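Local coordinates for protein diol-dehydratase (Roseburia inulinivorans, PDB 5I2A) that catalyses the B12-independent dehydration of 1,2-propanediol and belongs to the glycyl radical enzymes, at residues 21-26 and 375-380; 180-185 and 528-533; 184-189 and 208-213; 810-813 and 818-821. One frame throughout, in Å; residues are numbered along the deposited sequence.

Contact 1: 21-26 and 375-380; sequences HLYAKM and FLPMPS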
loop_
_atom_site.group_PDB
_atom_site.type_symbol
_atom_site.label_atom_id
_atom_site.label_comp_id
_atom_site.label_asym_id
_atom_site.label_seq_id
_atom_site.Cartn_x
_atom_site.Cartn_y
_atom_site.Cartn_z
ATOM N N HIS A 21 40.368 -21.925 -4.926
ATOM C CA HIS A 21 39.234 -22.247 -5.778
ATOM C C HIS A 21 38.302 -21.032 -5.959
ATOM O O HIS A 21 37.840 -20.777 -7.066
ATOM C CB HIS A 21 38.457 -23.432 -5.221
ATOM C CG HIS A 21 37.294 -23.839 -6.070
ATOM N ND1 HIS A 21 37.444 -24.363 -7.336
ATOM C CD2 HIS A 21 35.958 -23.772 -5.845
ATOM C CE1 HIS A 21 36.251 -24.622 -7.847
ATOM N NE2 HIS A 21 35.333 -24.269 -6.965
ATOM N N LEU A 22 38.041 -20.279 -4.892
ATOM C CA LEU A 22 37.188 -19.083 -5.018
ATOM C C LEU A 22 37.715 -18.155 -6.088
ATOM O O LEU A 22 36.952 -17.557 -6.826
ATOM C CB LEU A 22 37.094 -18.290 -3.699
ATOM C CG LEU A 22 36.351 -18.923 -2.524
ATOM C CD1 LEU A 22 36.042 -17.855 -1.460
ATOM C CD2 LEU A 22 35.073 -19.626 -2.978
ATOM N N TYR A 23 39.034 -18.040 -6.170
ATOM C CA TYR A 23 39.621 -17.008 -7.006
ATOM C C TYR A 23 40.204 -17.519 -8.334
ATOM O O TYR A 23 40.841 -16.765 -9.043
ATOM C CB TYR A 23 40.700 -16.265 -6.209
ATOM C CG TYR A 23 40.128 -15.333 -5.146
ATOM C CD1 TYR A 23 39.790 -15.801 -3.876
ATOM C CD2 TYR A 23 39.913 -13.987 -5.423
ATOM C CE1 TYR A 23 39.252 -14.937 -2.903
ATOM C CE2 TYR A 23 39.382 -13.130 -4.466
ATOM C CZ TYR A 23 39.054 -13.605 -3.213
ATOM O OH TYR A 23 38.527 -12.732 -2.277
ATOM N N ALA A 24 39.949 -18.777 -8.677
ATOM C CA ALA A 24 40.527 -19.366 -9.887
ATOM C C ALA A 24 40.041 -18.655 -11.147
ATOM O O ALA A 24 40.782 -18.552 -12.121
ATOM C CB ALA A 24 40.214 -20.855 -9.960
ATOM N N LYS A 25 38.808 -18.149 -11.115
ATOM C CA LYS A 25 38.255 -17.393 -12.239
ATOM C C LYS A 25 37.615 -16.074 -11.789
ATOM O O LYS A 25 37.353 -15.882 -10.603
ATOM C CB LYS A 25 37.208 -18.226 -12.987
ATOM C CG LYS A 25 37.713 -19.541 -13.554
ATOM C CD LYS A 25 36.544 -20.362 -14.119
ATOM C CE LYS A 25 37.010 -21.663 -14.767
ATOM N NZ LYS A 25 35.859 -22.488 -15.251
ATOM N N MET A 26 37.393 -15.179 -12.749
ATOM C CA MET A 26 36.610 -13.958 -12.559
ATOM C C MET A 26 35.260 -14.220 -11.920
ATOM O O MET A 26 34.628 -15.227 -12.219
ATOM C CB MET A 26 36.334 -13.272 -13.897
ATOM C CG MET A 26 37.364 -12.332 -14.375
ATOM S SD MET A 26 36.558 -11.266 -15.566
ATOM C CE MET A 26 35.696 -10.176 -14.472
ATOM N N PHE A 375 42.721 -15.244 5.673
ATOM C CA PHE A 375 43.350 -14.014 5.194
ATOM C C PHE A 375 42.683 -13.420 3.948
ATOM O O PHE A 375 43.362 -12.974 3.024
ATOM C CB PHE A 375 44.849 -14.238 4.928
ATOM C CG PHE A 375 45.713 -13.082 5.367
ATOM C CD1 PHE A 375 46.212 -13.022 6.656
ATOM C CD2 PHE A 375 45.992 -12.039 4.503
ATOM C CE1 PHE A 375 46.990 -11.957 7.066
ATOM C CE2 PHE A 375 46.762 -10.970 4.908
ATOM C CZ PHE A 375 47.260 -10.926 6.192
ATOM N N LEU A 376 41.353 -13.400 3.951
ATOM C CA LEU A 376 40.564 -12.813 2.869
ATOM C C LEU A 376 39.881 -11.537 3.386
ATOM O O LEU A 376 39.902 -11.283 4.584
ATOM C CB LEU A 376 39.535 -13.826 2.364
ATOM C CG LEU A 376 40.130 -14.917 1.472
ATOM C CD1 LEU A 376 39.017 -15.842 0.975
ATOM C CD2 LEU A 376 40.919 -14.295 0.305
ATOM N N PRO A 377 39.284 -10.725 2.492
ATOM C CA PRO A 377 38.662 -9.482 2.968
ATOM C C PRO A 377 37.511 -9.671 3.965
ATOM O O PRO A 377 37.383 -8.881 4.882
ATOM C CB PRO A 377 38.135 -8.851 1.680
ATOM C CG PRO A 377 39.087 -9.336 0.633
ATOM C CD PRO A 377 39.368 -10.757 1.021
ATOM N N MET A 378 36.688 -10.693 3.770
ATOM C CA MET A 378 35.504 -10.882 4.594
ATOM C C MET A 378 35.718 -12.050 5.552
ATOM O O MET A 378 36.507 -12.938 5.258
ATOM C CB MET A 378 34.273 -11.116 3.701
ATOM C CG MET A 378 34.107 -10.035 2.610
ATOM S SD MET A 378 32.401 -9.781 2.044
ATOM C CE MET A 378 32.406 -10.593 0.445
ATOM N N PRO A 379 35.021 -12.061 6.703
ATOM C CA PRO A 379 34.100 -11.033 7.204
ATOM C C PRO A 379 34.842 -9.777 7.647
ATOM O O PRO A 379 36.074 -9.807 7.790
ATOM C CB PRO A 379 33.424 -11.714 8.399
ATOM C CG PRO A 379 34.480 -12.712 8.889
ATOM C CD PRO A 379 35.138 -13.207 7.626
ATOM N N SER A 380 34.102 -8.688 7.838
ATOM C CA SER A 380 34.662 -7.474 8.391
ATOM C C SER A 380 34.728 -7.657 9.912
ATOM O O SER A 380 33.824 -7.243 10.663
ATOM C CB SER A 380 33.830 -6.239 7.998
ATOM O OG SER A 380 33.781 -6.056 6.585
#

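Contact 2: 180-185 and 528-533; sequences NGVKEK and SCLVDD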
loop_
_atom_site.group_PDB
_atom_site.type_symbol
_atom_site.label_atom_id
_atom_site.label_comp_id
_atom_site.label_asym_id
_atom_site.label_seq_id
_atom_site.Cartn_x
_atom_site.Cartn_y
_atom_site.Cartn_z
ATOM N N ASN A 180 11.487 -24.469 12.442
ATOM C CA ASN A 180 10.301 -25.135 12.955
ATOM C C ASN A 180 9.724 -24.353 14.119
ATOM O O ASN A 180 8.522 -24.142 14.201
ATOM C CB ASN A 180 10.620 -26.560 13.387
ATOM C CG ASN A 180 9.389 -27.326 13.749
ATOM O OD1 ASN A 180 8.568 -27.640 12.886
ATOM N ND2 ASN A 180 9.237 -27.628 15.030
ATOM N N GLY A 181 10.605 -23.907 15.010
ATOM C CA GLY A 181 10.210 -23.071 16.118
ATOM C C GLY A 181 9.663 -21.715 15.693
ATOM O O GLY A 181 8.733 -21.203 16.313
ATOM N N VAL A 182 10.249 -21.118 14.658
ATOM C CA VAL A 182 9.757 -19.833 14.179
ATOM C C VAL A 182 8.338 -19.999 13.629
ATOM O O VAL A 182 7.465 -19.200 13.929
ATOM C CB VAL A 182 10.694 -19.217 13.108
ATOM C CG1 VAL A 182 10.058 -17.982 12.470
ATOM C CG2 VAL A 182 12.032 -18.859 13.744
ATOM N N LYS A 183 8.109 -21.061 12.866
ATOM C CA LYS A 183 6.780 -21.350 12.331
ATOM C C LYS A 183 5.765 -21.527 13.450
ATOM O O LYS A 183 4.637 -21.034 13.362
ATOM C CB LYS A 183 6.805 -22.598 11.458
ATOM C CG LYS A 183 7.514 -22.400 10.145
ATOM C CD LYS A 183 7.226 -23.534 9.191
ATOM C CE LYS A 183 7.803 -24.849 9.672
ATOM N NZ LYS A 183 7.380 -25.983 8.800
ATOM N N GLU A 184 6.176 -22.208 14.514
ATOM C CA GLU A 184 5.274 -22.406 15.637
ATOM C C GLU A 184 4.933 -21.079 16.308
ATOM O O GLU A 184 3.813 -20.871 16.746
ATOM C CB GLU A 184 5.869 -23.380 16.660
ATOM C CG GLU A 184 4.809 -24.023 17.560
ATOM C CD GLU A 184 3.457 -24.222 16.855
ATOM O OE1 GLU A 184 3.398 -25.009 15.878
ATOM O OE2 GLU A 184 2.458 -23.580 17.272
ATOM N N LYS A 185 5.908 -20.191 16.399
ATOM C CA LYS A 185 5.675 -18.843 16.908
ATOM C C LYS A 185 4.649 -18.113 16.027
ATOM O O LYS A 185 3.758 -17.436 16.518
ATOM C CB LYS A 185 6.998 -18.089 16.952
ATOM C CG LYS A 185 6.995 -16.673 17.509
ATOM C CD LYS A 185 8.467 -16.247 17.685
ATOM C CE LYS A 185 8.656 -14.749 17.871
ATOM N NZ LYS A 185 10.111 -14.427 17.926
ATOM N N SER A 528 12.067 -10.448 7.829
ATOM C CA SER A 528 11.200 -9.866 8.860
ATOM C C SER A 528 10.915 -10.819 10.025
ATOM O O SER A 528 10.843 -10.385 11.177
ATOM C CB SER A 528 9.864 -9.395 8.259
ATOM O OG SER A 528 10.056 -8.323 7.357
ATOM N N CYS A 529 10.762 -12.109 9.738
ATOM C CA CYS A 529 10.336 -13.028 10.784
ATOM C C CYS A 529 11.441 -13.211 11.817
ATOM O O CYS A 529 11.178 -13.632 12.934
ATOM C CB CYS A 529 9.911 -14.390 10.209
ATOM S SG CYS A 529 11.217 -15.532 9.656
ATOM N N LEU A 530 12.669 -12.857 11.448
ATOM C CA LEU A 530 13.789 -12.951 12.379
ATOM C C LEU A 530 14.126 -11.600 13.046
ATOM O O LEU A 530 15.205 -11.424 13.616
ATOM C CB LEU A 530 15.007 -13.514 11.649
ATOM C CG LEU A 530 14.785 -14.855 10.950
ATOM C CD1 LEU A 530 16.058 -15.308 10.263
ATOM C CD2 LEU A 530 14.292 -15.891 11.975
ATOM N N VAL A 531 13.194 -10.647 12.975
ATOM C CA VAL A 531 13.373 -9.343 13.608
ATOM C C VAL A 531 12.122 -8.962 14.417
ATOM O O VAL A 531 11.038 -8.890 13.846
ATOM C CB VAL A 531 13.642 -8.230 12.552
ATOM C CG1 VAL A 531 13.692 -6.849 13.219
ATOM C CG2 VAL A 531 14.908 -8.497 11.749
ATOM N N ASP A 532 12.262 -8.715 15.722
ATOM C CA ASP A 532 11.142 -8.199 16.521
ATOM C C ASP A 532 10.781 -6.793 16.034
ATOM O O ASP A 532 11.679 -6.000 15.773
ATOM C CB ASP A 532 11.480 -8.119 18.007
ATOM C CG ASP A 532 11.831 -9.459 18.620
ATOM O OD1 ASP A 532 11.476 -10.514 18.065
ATOM O OD2 ASP A 532 12.462 -9.432 19.684
ATOM N N ASP A 533 9.498 -6.446 15.961
ATOM C CA ASP A 533 8.359 -7.249 16.406
ATOM C C ASP A 533 7.434 -7.591 15.245
ATOM O O ASP A 533 6.210 -7.443 15.352
ATOM C CB ASP A 533 7.544 -6.481 17.451
ATOM C CG ASP A 533 7.677 -7.050 18.850
ATOM O OD1 ASP A 533 7.948 -8.261 18.989
ATOM O OD2 ASP A 533 7.508 -6.274 19.808
HETATM O O HOH W 1 11.823 -14.315 15.629
HETATM O O HOH W 2 9.470 -11.612 16.649
#

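Contact 3: 184-189 and 208-213; sequences EKVRKE and ESILIS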
loop_
_atom_site.group_PDB
_atom_site.type_symbol
_atom_site.label_atom_id
_atom_site.label_comp_id
_atom_site.label_asym_id
_atom_site.label_seq_id
_atom_site.Cartn_x
_atom_site.Cartn_y
_atom_site.Cartn_z
ATOM N N GLU A 184 6.176 -22.208 14.514
ATOM C CA GLU A 184 5.274 -22.406 15.637
ATOM C C GLU A 184 4.933 -21.079 16.308
ATOM O O GLU A 184 3.813 -20.871 16.746
ATOM C CB GLU A 184 5.869 -23.380 16.660
ATOM C CG GLU A 184 4.809 -24.023 17.560
ATOM C CD GLU A 184 3.457 -24.222 16.855
ATOM O OE1 GLU A 184 3.398 -25.009 15.878
ATOM O OE2 GLU A 184 2.458 -23.580 17.272
ATOM N N LYS A 185 5.908 -20.191 16.399
ATOM C CA LYS A 185 5.675 -18.843 16.908
ATOM C C LYS A 185 4.649 -18.113 16.027
ATOM O O LYS A 185 3.758 -17.436 16.518
ATOM C CB LYS A 185 6.998 -18.089 16.952
ATOM C CG LYS A 185 6.995 -16.673 17.509
ATOM C CD LYS A 185 8.467 -16.247 17.685
ATOM C CE LYS A 185 8.656 -14.749 17.871
ATOM N NZ LYS A 185 10.111 -14.427 17.926
ATOM N N VAL A 186 4.782 -18.280 14.721
ATOM C CA VAL A 186 3.864 -17.663 13.780
ATOM C C VAL A 186 2.456 -18.220 13.968
ATOM O O VAL A 186 1.490 -17.462 14.073
ATOM C CB VAL A 186 4.337 -17.877 12.334
ATOM C CG1 VAL A 186 3.247 -17.469 11.321
ATOM C CG2 VAL A 186 5.619 -17.094 12.098
ATOM N N ARG A 187 2.348 -19.544 14.036
ATOM C CA ARG A 187 1.054 -20.187 14.204
ATOM C C ARG A 187 0.407 -19.789 15.522
ATOM O O ARG A 187 -0.799 -19.599 15.587
ATOM C CB ARG A 187 1.194 -21.707 14.094
ATOM C CG ARG A 187 1.604 -22.124 12.694
ATOM C CD ARG A 187 1.269 -23.559 12.361
ATOM N NE ARG A 187 1.485 -23.826 10.940
ATOM C CZ ARG A 187 2.598 -24.356 10.444
ATOM N NH1 ARG A 187 3.593 -24.679 11.262
ATOM N NH2 ARG A 187 2.714 -24.573 9.141
ATOM N N LYS A 188 1.208 -19.621 16.564
ATOM C CA LYS A 188 0.670 -19.164 17.829
ATOM C C LYS A 188 0.135 -17.725 17.717
ATOM O O LYS A 188 -0.896 -17.401 18.307
ATOM C CB LYS A 188 1.700 -19.248 18.941
ATOM C CG LYS A 188 1.064 -19.166 20.322
ATOM C CD LYS A 188 0.951 -20.558 20.951
ATOM C CE LYS A 188 -0.178 -20.650 21.978
ATOM N NZ LYS A 188 -1.470 -21.109 21.390
ATOM N N GLU A 189 0.811 -16.868 16.957
ATOM C CA GLU A 189 0.310 -15.500 16.781
ATOM C C GLU A 189 -0.974 -15.496 15.939
ATOM O O GLU A 189 -1.880 -14.701 16.178
ATOM C CB GLU A 189 1.368 -14.606 16.138
ATOM C CG GLU A 189 0.907 -13.178 15.937
ATOM C CD GLU A 189 0.617 -12.475 17.255
ATOM O OE1 GLU A 189 1.285 -12.795 18.259
ATOM O OE2 GLU A 189 -0.280 -11.617 17.286
ATOM N N GLU A 208 1.139 -15.886 6.900
ATOM C CA GLU A 208 1.187 -17.037 5.993
ATOM C C GLU A 208 2.428 -16.978 5.120
ATOM O O GLU A 208 3.025 -18.004 4.817
ATOM C CB GLU A 208 -0.044 -17.113 5.087
ATOM C CG GLU A 208 -1.373 -17.206 5.805
ATOM C CD GLU A 208 -1.746 -18.615 6.207
ATOM O OE1 GLU A 208 -0.881 -19.522 6.132
ATOM O OE2 GLU A 208 -2.923 -18.815 6.590
ATOM N N SER A 209 2.790 -15.768 4.703
ATOM C CA SER A 209 3.991 -15.545 3.904
ATOM C C SER A 209 5.259 -15.985 4.635
ATOM O O SER A 209 6.183 -16.506 4.022
ATOM C CB SER A 209 4.116 -14.070 3.524
ATOM O OG SER A 209 3.064 -13.702 2.657
ATOM N N ILE A 210 5.302 -15.761 5.940
ATOM C CA ILE A 210 6.438 -16.227 6.722
ATOM C C ILE A 210 6.525 -17.757 6.694
ATOM O O ILE A 210 7.603 -18.314 6.493
ATOM C CB ILE A 210 6.371 -15.742 8.170
ATOM C CG1 ILE A 210 6.529 -14.217 8.225
ATOM C CG2 ILE A 210 7.445 -16.442 9.018
ATOM C CD1 ILE A 210 6.381 -13.606 9.655
ATOM N N LEU A 211 5.391 -18.431 6.881
ATOM C CA LEU A 211 5.372 -19.895 6.880
ATOM C C LEU A 211 5.950 -20.437 5.570
ATOM O O LEU A 211 6.819 -21.305 5.561
ATOM C CB LEU A 211 3.942 -20.425 7.098
ATOM C CG LEU A 211 3.316 -20.162 8.471
ATOM C CD1 LEU A 211 1.937 -20.805 8.574
ATOM C CD2 LEU A 211 4.230 -20.648 9.592
ATOM N N ILE A 212 5.476 -19.886 4.466
ATOM C CA ILE A 212 5.951 -20.273 3.155
ATOM C C ILE A 212 7.461 -20.026 3.022
ATOM O O ILE A 212 8.192 -20.884 2.524
ATOM C CB ILE A 212 5.171 -19.532 2.061
ATOM C CG1 ILE A 212 3.721 -20.030 2.056
ATOM C CG2 ILE A 212 5.815 -19.749 0.692
ATOM C CD1 ILE A 212 2.758 -19.162 1.286
ATOM N N SER A 213 7.927 -18.880 3.504
ATOM C CA SER A 213 9.345 -18.545 3.403
ATOM C C SER A 213 10.203 -19.473 4.276
ATOM O O SER A 213 11.292 -19.866 3.880
ATOM C CB SER A 213 9.588 -17.077 3.793
ATOM O OG SER A 213 8.822 -16.202 2.980
#

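Contact 4: 810-813 and 818-821; sequences GLIV and YSAL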
loop_
_atom_site.group_PDB
_atom_site.type_symbol
_atom_site.label_atom_id
_atom_site.label_comp_id
_atom_site.label_asym_id
_atom_site.label_seq_id
_atom_site.Cartn_x
_atom_site.Cartn_y
_atom_site.Cartn_z
ATOM N N GLY A 810 47.646 -11.649 -2.975
ATOM C CA GLY A 810 46.997 -11.821 -1.680
ATOM C C GLY A 810 47.057 -10.608 -0.761
ATOM O O GLY A 810 46.604 -10.659 0.382
ATOM N N LEU A 811 47.627 -9.516 -1.246
ATOM C CA LEU A 811 47.827 -8.347 -0.397
ATOM C C LEU A 811 46.482 -7.691 -0.044
ATOM O O LEU A 811 45.706 -7.365 -0.930
ATOM C CB LEU A 811 48.735 -7.336 -1.084
ATOM C CG LEU A 811 48.955 -6.037 -0.308
ATOM C CD1 LEU A 811 49.754 -6.314 0.969
ATOM C CD2 LEU A 811 49.646 -5.020 -1.184
ATOM N N ILE A 812 46.217 -7.531 1.250
ATOM C CA ILE A 812 44.998 -6.889 1.741
ATOM C C ILE A 812 45.324 -5.492 2.260
ATOM O O ILE A 812 46.349 -5.310 2.906
ATOM C CB ILE A 812 44.337 -7.693 2.898
ATOM C CG1 ILE A 812 44.083 -9.149 2.501
ATOM C CG2 ILE A 812 43.076 -6.990 3.423
ATOM C CD1 ILE A 812 42.780 -9.405 1.852
ATOM N N VAL A 813 44.474 -4.507 1.978
ATOM C CA VAL A 813 44.577 -3.230 2.679
ATOM C C VAL A 813 43.246 -2.879 3.313
ATOM O O VAL A 813 42.203 -3.367 2.884
ATOM C CB VAL A 813 44.989 -2.070 1.766
ATOM C CG1 VAL A 813 46.406 -2.275 1.242
ATOM C CG2 VAL A 813 43.971 -1.894 0.617
ATOM N N TYR A 818 36.063 -1.618 6.056
ATOM C CA TYR A 818 36.201 -2.934 5.444
ATOM C C TYR A 818 37.576 -3.069 4.833
ATOM O O TYR A 818 38.238 -2.072 4.574
ATOM C CB TYR A 818 35.143 -3.182 4.356
ATOM C CG TYR A 818 35.324 -2.375 3.079
ATOM C CD1 TYR A 818 35.096 -1.001 3.061
ATOM C CD2 TYR A 818 35.701 -2.991 1.885
ATOM C CE1 TYR A 818 35.228 -0.253 1.885
ATOM C CE2 TYR A 818 35.847 -2.253 0.700
ATOM C CZ TYR A 818 35.600 -0.891 0.702
ATOM O OH TYR A 818 35.737 -0.155 -0.456
ATOM N N SER A 819 37.975 -4.309 4.590
ATOM C CA SER A 819 39.252 -4.602 3.963
ATOM C C SER A 819 39.017 -5.147 2.571
ATOM O O SER A 819 37.929 -5.626 2.261
ATOM C CB SER A 819 40.046 -5.597 4.807
ATOM O OG SER A 819 40.334 -5.036 6.082
ATOM N N ALA A 820 40.038 -5.070 1.728
ATOM C CA ALA A 820 39.912 -5.534 0.365
ATOM C C ALA A 820 41.269 -5.947 -0.201
ATOM O O ALA A 820 42.321 -5.558 0.321
ATOM C CB ALA A 820 39.276 -4.453 -0.498
ATOM N N LEU A 821 41.236 -6.757 -1.249
ATOM C CA LEU A 821 42.453 -7.108 -1.965
ATOM C C LEU A 821 42.919 -5.878 -2.748
ATOM O O LEU A 821 42.181 -5.342 -3.579
ATOM C CB LEU A 821 42.207 -8.312 -2.882
ATOM C CG LEU A 821 42.046 -9.638 -2.125
ATOM C CD1 LEU A 821 41.371 -10.676 -2.986
ATOM C CD2 LEU A 821 43.427 -10.136 -1.663
#

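Contact 1: 21-26 and 375-380
The phenol ring of Tyr23 meets the branched end of Leu376 obliquely, and its hydroxyl end arrives at the ring of Pro377. Ring atom CE1 of Tyr23 is 3.7 Å from CD2 of Leu376, with CD1 of the same leucine at 4.0 Å from that CE1, so both leucine methyls come near one ring atom. In the alpha/beta barrel of the pyruvate formate-lyase-like fold this contact sets the end of helix 14-22 against the loop that runs from helix 362-374 into strand 380-385. Tyr23 directly follows helix 14-22, and its CG stands anti to the carbonyl carbon (chi1 -73°), which carries the ring out toward the loop. The Tyr23 and Leu376 side chains lie alongside, running in opposing senses, while Pro377 meets the phenol head-on at its hydroxyl end. Here OH of Tyr23 lies 3.9 Å from CD of Pro377, a van der Waals contact between the hydroxyl oxygen and a ring carbon. Cutting the tyrosine back to an alanine would probably leave the CD2 methyl of Leu376 and CD of Pro377 without the ring and hydroxyl that pack on them. The ring is also packed by Leu821 and Arg83, while Asn324 lies against Leu376 and binds the carbonyl of Met378 through ND2. The peptide bond before Pro379, just ahead of strand 380-385, is cis. Beside the tyrosine, Leu22 adds a looser methyl contact, CD1 to CD1 of Leu376 at 4.3 Å.

Contact 2: 180-185 and 528-533
Two apolar contacts and a pair of water bridges join Val182 and Lys185 to the segment 528-533. The apolar part rests on the two branches of Val182. CG1, anti to the backbone N (chi1 171°), lies 3.9 Å from SG of Cys529, and CG2 is 4.1 Å from CD2 of Leu530, the valine and leucine side chains crossing at about a right angle. One short side chain thus serves two neighbours, a methyl for each.

The polar part is indirect. Lys185 reaches out fully extended, yet its NZ stays 4.1 Å from OD1 of Asp532, beyond a salt bridge. Water fills the step: one molecule accepts from NZ of Lys185 at 2.9 Å and donates to the carbonyl O of Cys529, and a second accepts from the same NZ and donates to OD1 of Asp532 at 2.7 Å. The ammonium therefore holds two waters at once, and its charge probably still favours the carboxylate across the gap. OD1 of Asp532 has a further, direct partner in NE2 of Gln170, which fixes that end of the aspartate.

Both segments lie against helix 200-233, where Lys183 touches Leu211 and Cys529 touches Ile210. Helix 534-537 closes the end near Lys185 through Ile535, so helix 171-190 is packed onto the turn between helices 525-529 and 534-537.

Contact 3: 184-189 and 208-213
Ile210 and Leu211 present the face of helix 208-213 that packs on Val186 and Arg187. One turn before Leu211, Glu208 stays back: its OE1 is 6.9 Å from NE of Arg187, opposite charges too far apart to pair. Ser209 turns to the other flank, where its hydroxyl bonds to the carbonyl of Cys205 and its side chain touches helices 49-63 and 525-529. Ile210 follows with its CG2 branch, which lies 3.6 Å from CG2 of Val186. That methyl is anti to the backbone N of Ile210, while CG1 takes the place anti to the carbonyl carbon (chi1 -66°), leaving the shorter branch to face the valine.

Leu211 makes the largest contribution of the 208-213 segment. Its CD2 sits 3.7 Å from CG1 of Val186, the two side chains lying side by side with opposed headings. In the one of two deposited conformers of Arg187 described here, the same CD2 lies over the centre of one guanidinium face, 4.1 Å above the plane, and CD1 of Leu211 approaches NE of Arg187; with the arginine split in two, this cover is less certain than the valine contact. Farther on, Ser213 turns back onto its own helix. Its OG donates to O of Ser209 at 2.9 Å, and the backbone N of Ser213 reaches that oxygen from the opposite face of the carbonyl plane, so two bonds grip one acceptor.

With segment axes 9.7 Å apart and their directions 162° from parallel, helices 171-190 and 200-233 form an antiparallel helical hairpin, sealed by aliphatic packing.

Contact 4: 810-813 and 818-821
From CB outward, Ile812 lies across the strand 819-821. CB itself is 3.9 Å from O of Ala820. The CG2 branch, anti to the backbone N, comes closer to that oxygen and packs 3.6 Å from CB of Ser819. The other branch runs through CG1 (chi1 -54°) to CD1, which meets CD2 of Leu821 at 3.6 Å, the two side chains lying at a slant to each other; Pro377 covers the same CD1. These contacts belong to a beta hairpin whose connecting loop carries Gly817, the predicted glycyl radical site, unmodified here. Ile812 and Leu821 form a non-hydrogen-bonded antiparallel pair and share one face of the ribbon. Next to them, Val813 and Ala820 are a hydrogen-bonded pair whose side chains lie on the other face: N of Val813 gives to O of Ala820 at 2.9 Å, and N of Ala820 to O of Val813 at 3.0 Å, both nearly in line with the carbonyl bond. Replacing the isoleucine by an alanine would probably open a gap beside CD2 of Leu821 and strip the methyl packing from CB of Ser819. OG of Ser819 is hydrogen-bonded to the carbonyl of Ile405 and to NH1 of Arg814.

The contacts fall into two clusters. Contacts 1 and 4 have centres 10 Å apart and touch directly: CB of Pro377 lies 3.3 Å from O of Ser819, and CE2 of Tyr23 is 3.5 Å from CD1 of Leu821, so Tyr23, just past helix 14-22, and the loop 375-380 both back the hairpin that carries Gly817. A bound di(hydroxyethyl)ether, probably from the crystallisation liquor, lies about 3 Å from the Tyr23 side chain, and such a ligand is also about 4 Å from Gly810. Contacts 2 and 3 lie 7 Å apart between centres, share Glu184 and Lys185, and touch where CB of Cys529 meets CG2 of Ile210 at 3.4 Å. Between the clusters, centres are 33 to 42 Å apart.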